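Local coordinates for protein PES4 (Saccharomyces cerevisiae S288C, PDB 6EZ7) that probably binds RNA, including mRNA 3'-UTRs and poly(A) or poly(U) tracts, this chain being its third RNA recognition motif, at residues K7-I12 against F64-K69. Numbering follows the deposited sequence.
Sequences KNLPTI and FYFRGK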
# COMPACT_ATOMS: atom_id res chain seq x y z
N LYS A 7 -3.95 -2.57 -3.11
CA LYS A 7 -4.61 -2.93 -4.36
C LYS A 7 -6.02 -2.36 -4.41
O LYS A 7 -6.50 -1.79 -3.44
CB LYS A 7 -4.65 -4.45 -4.52
CG LYS A 7 -3.29 -5.11 -4.33
CD LYS A 7 -3.31 -6.58 -4.72
CE LYS A 7 -3.14 -6.75 -6.22
NZ LYS A 7 -2.84 -8.17 -6.56
N ASN A 8 -6.66 -2.51 -5.57
CA ASN A 8 -7.97 -1.92 -5.84
C ASN A 8 -7.92 -0.40 -5.74
O ASN A 8 -8.84 0.24 -5.24
CB ASN A 8 -9.03 -2.47 -4.88
CG ASN A 8 -10.44 -2.25 -5.39
OD1 ASN A 8 -10.66 -2.15 -6.60
ND2 ASN A 8 -11.40 -2.14 -4.47
N LEU A 9 -6.83 0.17 -6.24
CA LEU A 9 -6.68 1.61 -6.29
C LEU A 9 -7.37 2.18 -7.52
O LEU A 9 -7.36 1.55 -8.58
CB LEU A 9 -5.21 2.01 -6.29
CG LEU A 9 -4.42 1.81 -5.00
CD1 LEU A 9 -2.93 1.89 -5.28
CD2 LEU A 9 -4.82 2.84 -3.96
N PRO A 10 -7.99 3.36 -7.38
CA PRO A 10 -8.57 4.09 -8.50
C PRO A 10 -7.50 4.42 -9.53
O PRO A 10 -6.36 4.67 -9.13
CB PRO A 10 -9.14 5.36 -7.86
CG PRO A 10 -9.24 5.06 -6.41
CD PRO A 10 -8.13 4.09 -6.11
N THR A 11 -7.85 4.44 -10.81
CA THR A 11 -6.86 4.65 -11.86
C THR A 11 -6.23 6.05 -11.81
O THR A 11 -5.13 6.25 -12.30
CB THR A 11 -7.47 4.43 -13.25
OG1 THR A 11 -8.61 5.28 -13.42
CG2 THR A 11 -7.89 2.98 -13.42
N ILE A 12 -6.93 7.01 -11.21
CA ILE A 12 -6.39 8.36 -11.12
C ILE A 12 -5.49 8.56 -9.89
O ILE A 12 -5.04 9.68 -9.63
CB ILE A 12 -7.52 9.42 -11.10
CG1 ILE A 12 -8.73 8.93 -10.30
CG2 ILE A 12 -7.96 9.74 -12.52
CD1 ILE A 12 -8.47 8.69 -8.84
N PHE A 64 -10.35 0.61 3.61
CA PHE A 64 -10.55 2.05 3.53
C PHE A 64 -11.03 2.44 2.13
O PHE A 64 -10.48 1.97 1.13
CB PHE A 64 -9.25 2.78 3.88
CG PHE A 64 -9.30 4.27 3.69
CD1 PHE A 64 -9.86 5.08 4.66
CD2 PHE A 64 -8.75 4.85 2.56
CE1 PHE A 64 -9.90 6.45 4.50
CE2 PHE A 64 -8.79 6.22 2.39
CZ PHE A 64 -9.36 7.02 3.36
N TYR A 65 -12.06 3.27 2.06
CA TYR A 65 -12.58 3.74 0.78
C TYR A 65 -11.80 4.93 0.26
O TYR A 65 -11.66 5.95 0.93
CB TYR A 65 -14.06 4.12 0.90
CG TYR A 65 -14.99 2.94 0.90
CD1 TYR A 65 -15.41 2.36 -0.29
CD2 TYR A 65 -15.45 2.40 2.09
CE1 TYR A 65 -16.27 1.27 -0.29
CE2 TYR A 65 -16.30 1.31 2.10
CZ TYR A 65 -16.70 0.75 0.91
OH TYR A 65 -17.55 -0.33 0.93
N PHE A 66 -11.29 4.78 -0.96
CA PHE A 66 -10.61 5.86 -1.63
C PHE A 66 -11.24 6.05 -3.00
O PHE A 66 -11.19 5.16 -3.85
CB PHE A 66 -9.11 5.58 -1.75
CG PHE A 66 -8.36 6.62 -2.50
CD1 PHE A 66 -8.61 7.97 -2.28
CD2 PHE A 66 -7.40 6.27 -3.43
CE1 PHE A 66 -7.92 8.94 -2.97
CE2 PHE A 66 -6.71 7.24 -4.13
CZ PHE A 66 -6.96 8.58 -3.90
N ARG A 67 -11.85 7.22 -3.20
CA ARG A 67 -12.66 7.50 -4.38
C ARG A 67 -13.61 6.35 -4.70
O ARG A 67 -13.65 5.86 -5.83
CB ARG A 67 -11.77 7.80 -5.58
CG ARG A 67 -10.76 8.89 -5.30
CD ARG A 67 -10.62 9.84 -6.46
NE ARG A 67 -9.40 10.63 -6.36
CZ ARG A 67 -9.38 11.96 -6.36
NH1 ARG A 67 -10.51 12.64 -6.45
NH2 ARG A 67 -8.22 12.60 -6.26
N GLY A 68 -14.35 5.90 -3.69
CA GLY A 68 -15.37 4.89 -3.87
C GLY A 68 -14.85 3.47 -3.96
O GLY A 68 -15.64 2.53 -3.97
N LYS A 69 -13.53 3.32 -4.04
CA LYS A 69 -12.91 2.00 -4.11
C LYS A 69 -12.49 1.53 -2.73
O LYS A 69 -11.80 2.26 -2.01
CB LYS A 69 -11.69 2.02 -5.04
CG LYS A 69 -11.99 2.37 -6.49
CD LYS A 69 -12.92 1.37 -7.13
CE LYS A 69 -12.88 1.48 -8.65
NZ LYS A 69 -13.98 2.35 -9.18
O HOH W 1 -6.08 11.17 -7.23
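The type I' beta turn from Phe66 to Lys69, which links strand 65-66 to strand 69-75, receives Pro10 from the loop that follows strand 3-9. Two backbone bonds close this tight two-residue hairpin, Phe66 N to Lys69 O (2.8 Å) and Lys69 N to Phe66 O (3.0 Å). Pro10 enters ring first: its CD lies 3.5 Å from CD2 of Phe66, while its CG comes within 3.2 Å of Phe66 O. The same CG reaches CB of Arg67 and CG of Lys69, each at 3.8 Å, so three residues meet this one carbon from the turn side. With CG anti to its backbone N (chi1 177°), Phe66 brings CD2 alongside Pro10, the two side chains meeting at a slant; its ring also meets Phe21 edge-to-face and touches Leu71. In this RRM the four-stranded antiparallel sheet is extended by strand 65-66 at one edge, and the contact ties the exit of strand 3-9 to that edge. Replacing Pro10 by an alanine removes CG and CD, which would probably leave a gap beside Phe66 CD2 and Lys69 CG and the Phe66 ring less confined. Farther along, CD1 of Ile12 crosses the Arg67 side chain, 3.3 Å from NE, and a water bridges Ile12 O to Arg67 NH2. At the other end, Asn8 O packs 3.4 Å from CB of Lys69 and has no hydrogen-bonding partner, whereas Asn8 ND2 binds Lys70 O.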